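Local coordinates for WbbZ protein (Klebsiella pneumoniae subsp. pneumoniae NTUH-K2044, PDB 6X1L) that is of uncharacterised function but probably acts as a polysaccharide pyruvyl transferase, adding pyruvyl groups to a bacterial polysaccharide, at residues His189-Thr194 / Asn215-Tyr220; Arg211-Phe216 / Ala231-Leu236. All coordinates share one frame; numbering follows the deposited sequence.

Interaction 1 (His189-Thr194 / Asn215-Tyr220)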
loop_
_atom_site.group_PDB
_atom_site.type_symbol
_atom_site.label_atom_id
_atom_site.label_comp_id
_atom_site.label_asym_id
_atom_site.label_seq_id
_atom_site.Cartn_x
_atom_site.Cartn_y
_atom_site.Cartn_z
ATOM N N HIS A 189 5.879 0.225 -13.316
ATOM C CA HIS A 189 5.149 0.228 -12.050
ATOM C C HIS A 189 5.966 1.046 -11.052
ATOM O O HIS A 189 6.908 0.528 -10.448
ATOM C CB HIS A 189 4.922 -1.191 -11.538
ATOM C CG HIS A 189 4.144 -2.060 -12.479
ATOM N ND1 HIS A 189 4.695 -2.603 -13.620
ATOM C CD2 HIS A 189 2.860 -2.489 -12.440
ATOM C CE1 HIS A 189 3.783 -3.325 -14.246
ATOM N NE2 HIS A 189 2.661 -3.272 -13.552
ATOM N N ASP A 190 5.613 2.321 -10.879
ATOM C CA ASP A 190 6.307 3.185 -9.921
ATOM C C ASP A 190 5.734 2.930 -8.527
ATOM O O ASP A 190 4.967 3.719 -7.971
ATOM C CB ASP A 190 6.179 4.647 -10.318
ATOM C CG ASP A 190 7.184 5.537 -9.597
ATOM O OD1 ASP A 190 8.063 4.996 -8.895
ATOM O OD2 ASP A 190 7.096 6.774 -9.734
ATOM N N ILE A 191 6.123 1.784 -7.961
ATOM C CA ILE A 191 5.564 1.345 -6.687
ATOM C C ILE A 191 5.972 2.239 -5.528
ATOM O O ILE A 191 5.370 2.156 -4.450
ATOM C CB ILE A 191 5.972 -0.114 -6.405
ATOM C CG1 ILE A 191 7.497 -0.246 -6.385
ATOM C CG2 ILE A 191 5.356 -1.044 -7.461
ATOM C CD1 ILE A 191 7.995 -1.606 -5.939
ATOM N N SER A 192 6.982 3.093 -5.720
ATOM C CA SER A 192 7.319 4.077 -4.697
ATOM C C SER A 192 6.211 5.108 -4.524
ATOM O O SER A 192 5.979 5.582 -3.408
ATOM C CB SER A 192 8.635 4.775 -5.047
ATOM O OG SER A 192 9.690 3.839 -5.158
ATOM N N LEU A 193 5.512 5.460 -5.604
ATOM C CA LEU A 193 4.492 6.497 -5.561
ATOM C C LEU A 193 3.118 5.970 -5.156
ATOM O O LEU A 193 2.106 6.599 -5.480
ATOM C CB LEU A 193 4.397 7.205 -6.914
ATOM C CG LEU A 193 5.468 8.250 -7.224
ATOM C CD1 LEU A 193 5.091 9.035 -8.472
ATOM C CD2 LEU A 193 5.680 9.183 -6.038
ATOM N N THR A 194 3.057 4.846 -4.444
ATOM C CA THR A 194 1.778 4.309 -3.996
ATOM C C THR A 194 1.252 5.113 -2.813
ATOM O O THR A 194 0.305 5.894 -2.957
ATOM C CB THR A 194 1.919 2.830 -3.641
ATOM O OG1 THR A 194 2.985 2.657 -2.697
ATOM C CG2 THR A 194 2.225 2.021 -4.902
ATOM N N ASN A 215 6.011 -7.682 -1.643
ATOM C CA ASN A 215 5.158 -8.656 -2.326
ATOM C C ASN A 215 5.254 -8.504 -3.835
ATOM O O ASN A 215 5.331 -9.499 -4.564
ATOM C CB ASN A 215 3.699 -8.499 -1.896
ATOM C CG ASN A 215 3.459 -8.901 -0.460
ATOM O OD1 ASN A 215 4.234 -9.648 0.136
ATOM N ND2 ASN A 215 2.367 -8.410 0.101
ATOM N N PHE A 216 5.234 -7.261 -4.320
ATOM C CA PHE A 216 5.323 -7.020 -5.755
ATOM C C PHE A 216 6.633 -7.556 -6.313
ATOM O O PHE A 216 6.648 -8.268 -7.325
ATOM C CB PHE A 216 5.186 -5.524 -6.037
ATOM C CG PHE A 216 5.389 -5.159 -7.478
ATOM C CD1 PHE A 216 4.343 -5.268 -8.386
ATOM C CD2 PHE A 216 6.624 -4.715 -7.931
ATOM C CE1 PHE A 216 4.520 -4.937 -9.715
ATOM C CE2 PHE A 216 6.809 -4.385 -9.265
ATOM C CZ PHE A 216 5.753 -4.495 -10.156
ATOM N N LEU A 217 7.746 -7.239 -5.648
ATOM C CA LEU A 217 9.060 -7.565 -6.190
ATOM C C LEU A 217 9.374 -9.050 -6.096
ATOM O O LEU A 217 10.108 -9.575 -6.940
ATOM C CB LEU A 217 10.132 -6.756 -5.456
ATOM C CG LEU A 217 10.032 -5.240 -5.614
ATOM C CD1 LEU A 217 10.943 -4.543 -4.609
ATOM C CD2 LEU A 217 10.395 -4.840 -7.037
ATOM N N GLU A 218 8.843 -9.739 -5.078
ATOM C CA GLU A 218 9.182 -11.144 -4.859
ATOM C C GLU A 218 8.932 -12.006 -6.092
ATOM O O GLU A 218 9.641 -12.997 -6.311
ATOM C CB GLU A 218 8.385 -11.704 -3.679
ATOM C CG GLU A 218 8.928 -11.349 -2.301
ATOM C CD GLU A 218 8.062 -11.904 -1.176
ATOM O OE1 GLU A 218 7.000 -11.315 -0.887
ATOM O OE2 GLU A 218 8.437 -12.942 -0.590
ATOM N N GLU A 219 7.935 -11.656 -6.902
ATOM C CA GLU A 219 7.509 -12.503 -8.011
ATOM C C GLU A 219 8.303 -12.269 -9.290
ATOM O O GLU A 219 8.014 -12.916 -10.303
ATOM C CB GLU A 219 6.012 -12.296 -8.277
ATOM C CG GLU A 219 5.123 -12.840 -7.166
ATOM C CD GLU A 219 3.632 -12.704 -7.462
ATOM O OE1 GLU A 219 3.150 -11.565 -7.655
ATOM O OE2 GLU A 219 2.943 -13.746 -7.503
ATOM N N TYR A 220 9.292 -11.381 -9.270
ATOM C CA TYR A 220 10.107 -11.083 -10.437
ATOM C C TYR A 220 11.522 -11.620 -10.256
ATOM O O TYR A 220 12.023 -11.738 -9.134
ATOM C CB TYR A 220 10.176 -9.577 -10.701
ATOM C CG TYR A 220 8.878 -8.958 -11.163
ATOM C CD1 TYR A 220 8.531 -8.950 -12.510
ATOM C CD2 TYR A 220 8.006 -8.368 -10.258
ATOM C CE1 TYR A 220 7.348 -8.378 -12.939
ATOM C CE2 TYR A 220 6.825 -7.793 -10.676
ATOM C CZ TYR A 220 6.499 -7.800 -12.015
ATOM O OH TYR A 220 5.322 -7.228 -12.430
#

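Interaction 2 (Arg211-Phe216 / Ala231-Leu236)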
loop_
_atom_site.group_PDB
_atom_site.type_symbol
_atom_site.label_atom_id
_atom_site.label_comp_id
_atom_site.label_asym_id
_atom_site.label_seq_id
_atom_site.Cartn_x
_atom_site.Cartn_y
_atom_site.Cartn_z
ATOM N N ARG A 211 5.453 -4.254 3.047
ATOM C CA ARG A 211 5.057 -5.585 2.595
ATOM C C ARG A 211 4.535 -5.544 1.165
ATOM O O ARG A 211 4.890 -6.401 0.344
ATOM C CB ARG A 211 4.008 -6.172 3.538
ATOM C CG ARG A 211 4.585 -6.618 4.870
ATOM C CD ARG A 211 3.573 -7.356 5.742
ATOM N NE ARG A 211 4.197 -7.791 6.990
ATOM C CZ ARG A 211 4.114 -7.133 8.144
ATOM N NH1 ARG A 211 3.409 -6.011 8.226
ATOM N NH2 ARG A 211 4.731 -7.599 9.221
ATOM N N CYS A 212 3.707 -4.544 0.844
ATOM C CA CYS A 212 3.185 -4.404 -0.515
ATOM C C CYS A 212 4.311 -4.340 -1.538
ATOM O O CYS A 212 4.317 -5.089 -2.520
ATOM C CB CYS A 212 2.311 -3.156 -0.614
ATOM S SG CYS A 212 0.701 -3.302 0.185
HETATM N N MSE A 213 5.274 -3.447 -1.327
HETATM C CA MSE A 213 6.374 -3.299 -2.272
HETATM C C MSE A 213 7.151 -4.601 -2.400
HETATM O O MSE A 213 7.507 -5.022 -3.502
HETATM C CB MSE A 213 7.319 -2.172 -1.837
HETATM C CG MSE A 213 6.672 -0.790 -1.765
HETATM SE SE MSE A 213 8.028 0.515 -1.165
HETATM C CE MSE A 213 8.992 0.717 -2.840
ATOM N N ILE A 214 7.409 -5.235 -1.254
ATOM C CA ILE A 214 8.131 -6.505 -1.250
ATOM C C ILE A 214 7.317 -7.593 -1.944
ATOM O O ILE A 214 7.854 -8.363 -2.751
ATOM C CB ILE A 214 8.502 -6.899 0.192
ATOM C CG1 ILE A 214 9.619 -5.992 0.716
ATOM C CG2 ILE A 214 8.907 -8.370 0.265
ATOM C CD1 ILE A 214 10.054 -6.312 2.124
ATOM N N ASN A 215 6.011 -7.682 -1.643
ATOM C CA ASN A 215 5.158 -8.656 -2.326
ATOM C C ASN A 215 5.254 -8.504 -3.835
ATOM O O ASN A 215 5.331 -9.499 -4.564
ATOM C CB ASN A 215 3.699 -8.499 -1.896
ATOM C CG ASN A 215 3.459 -8.901 -0.460
ATOM O OD1 ASN A 215 4.234 -9.648 0.136
ATOM N ND2 ASN A 215 2.367 -8.410 0.101
ATOM N N PHE A 216 5.234 -7.261 -4.320
ATOM C CA PHE A 216 5.323 -7.020 -5.755
ATOM C C PHE A 216 6.633 -7.556 -6.313
ATOM O O PHE A 216 6.648 -8.268 -7.325
ATOM C CB PHE A 216 5.186 -5.524 -6.037
ATOM C CG PHE A 216 5.389 -5.159 -7.478
ATOM C CD1 PHE A 216 4.343 -5.268 -8.386
ATOM C CD2 PHE A 216 6.624 -4.715 -7.931
ATOM C CE1 PHE A 216 4.520 -4.937 -9.715
ATOM C CE2 PHE A 216 6.809 -4.385 -9.265
ATOM C CZ PHE A 216 5.753 -4.495 -10.156
ATOM N N ALA A 231 15.558 -0.478 -5.381
ATOM C CA ALA A 231 16.833 -1.156 -5.588
ATOM C C ALA A 231 17.314 -1.830 -4.311
ATOM O O ALA A 231 17.814 -2.961 -4.349
ATOM C CB ALA A 231 17.876 -0.165 -6.104
ATOM N N ILE A 232 17.164 -1.156 -3.168
ATOM C CA ILE A 232 17.587 -1.743 -1.901
ATOM C C ILE A 232 16.750 -2.976 -1.573
ATOM O O ILE A 232 17.288 -4.038 -1.239
ATOM C CB ILE A 232 17.526 -0.693 -0.776
ATOM C CG1 ILE A 232 18.693 0.296 -0.912
ATOM C CG2 ILE A 232 17.560 -1.366 0.587
ATOM C CD1 ILE A 232 18.634 1.444 0.060
ATOM N N LEU A 233 15.422 -2.858 -1.670
ATOM C CA LEU A 233 14.550 -3.991 -1.370
ATOM C C LEU A 233 14.869 -5.182 -2.261
ATOM O O LEU A 233 15.028 -6.309 -1.781
ATOM C CB LEU A 233 13.084 -3.589 -1.531
ATOM C CG LEU A 233 12.424 -2.738 -0.449
ATOM C CD1 LEU A 233 10.972 -2.489 -0.824
ATOM C CD2 LEU A 233 12.527 -3.413 0.912
ATOM N N ALA A 234 14.972 -4.948 -3.571
ATOM C CA ALA A 234 15.303 -6.032 -4.487
ATOM C C ALA A 234 16.674 -6.623 -4.186
ATOM O O ALA A 234 16.875 -7.832 -4.351
ATOM C CB ALA A 234 15.231 -5.536 -5.929
ATOM N N SER A 235 17.625 -5.793 -3.741
ATOM C CA SER A 235 18.941 -6.303 -3.362
ATOM C C SER A 235 18.851 -7.196 -2.133
ATOM O O SER A 235 19.500 -8.246 -2.073
ATOM C CB SER A 235 19.910 -5.145 -3.106
ATOM O OG SER A 235 20.173 -4.423 -4.294
ATOM N N LEU A 236 18.069 -6.782 -1.130
ATOM C CA LEU A 236 17.820 -7.643 0.022
ATOM C C LEU A 236 17.181 -8.963 -0.393
ATOM O O LEU A 236 17.456 -10.007 0.212
ATOM C CB LEU A 236 16.925 -6.926 1.034
ATOM C CG LEU A 236 17.461 -5.631 1.645
ATOM C CD1 LEU A 236 16.474 -5.077 2.659
ATOM C CD2 LEU A 236 18.817 -5.873 2.287
#

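Interaction 1 (His189-Thr194 / Asn215-Tyr220)
I191 lays its CG2 methyl over one face of the F216 ring, 4.0 Å from the ring centroid and only 15° off the normal, a CH-pi contact that leans toward the CD2 side of the ring. Its other branch carries on past the rim: with CG1 set between the backbone N and the carbonyl carbon (chi1 58°), CD1 reaches F216 CD2 and goes on to meet L217 CD2 at 4.2 Å. One isoleucine therefore touches two consecutive residues in the last turn of helix 203-218. The far end of the phenyl ring belongs to H189. There H189 CB comes within 3.7 Å of F216 CZ, and the imidazole follows with its plane inclined 43° to the phenyl, centroids 5.3 Å apart, so that F216 CE1 lies over the imidazole face. Y220 CE2 sits on the phenyl face opposite I191, so F216 lies between the two. F216 also leans on C172 of strand 167-172 and on Y199 of the second subunit, while I191 packs against W195 of that subunit. Loop 189-194 and helix 203-218 both belong to the beta-alpha-beta crossover between the neighbouring parallel strands 167-172 and 220-225, and the loop folds back on the helix's end. D190 centres an inverse gamma turn, and its carboxylate forms a salt bridge with R227. The loop's polar bonds lie within it or go to other residues, such as R227 and T175 N; none crosses to 215-220, where apolar and aromatic contact alone joins the segments.

Interaction 2 (Arg211-Phe216 / Ala231-Leu236)
With CG turned anti to its carbonyl carbon (chi1 -76°) and the chain then extended, L233 sends both methyls from helix 228-236 toward helix 203-218, where they meet two successive residues. I214 has the same kind of first torsion (-72°), which swings CG1 and CD1 round to L233, although the side chain does not leave the backbone straight at L233. The two side chains cross at about a right angle: L233 CD2 lies 3.9 Å from I214 CG1 and 4.0 Å from I214 CD1. The other methyl, L233 CD1, comes to rest 3.8 Å from CB of the selenomethionine M213. V37 of helix 33-48 touches both M213 and L233, bringing a third helix to the contact. Helix 228-236 connects the adjacent parallel strands 220-225 and 240-243, so the contact joins the helices of two successive beta-alpha-beta units. A234, next in the helix, touches V223 and V241 of that four-stranded sheet. A231 O takes two bonds, from S235 N and from S235 OG (2.8 Å), which arrive from opposite faces of the carbonyl plane. All three touching residues are buried and only carbon meets carbon, so the helices are joined here by dispersion and exclusion of water, without directional bonds.

Interactions 1 and 2 lie about 7 Å apart, centre to centre, and both use helix 203-218: its end meets the loop 189-194 in interaction 1, and the turn just before it, through M213 and I214, meets helix 228-236 in interaction 2. Along the chain the order is loop, helix 203-218, strand 220-225, helix 228-236, within the half that carries the four-stranded parallel sheet. The two contacts adjoin, L217 CD1 reaching L233 CB at 3.9 Å and I191 CG1 reaching CE of M213 at 4.0 Å. Helix 203-218 thus has the loop, helix 228-236 and the second subunit packed around it; W195 of that subunit also touches the loop.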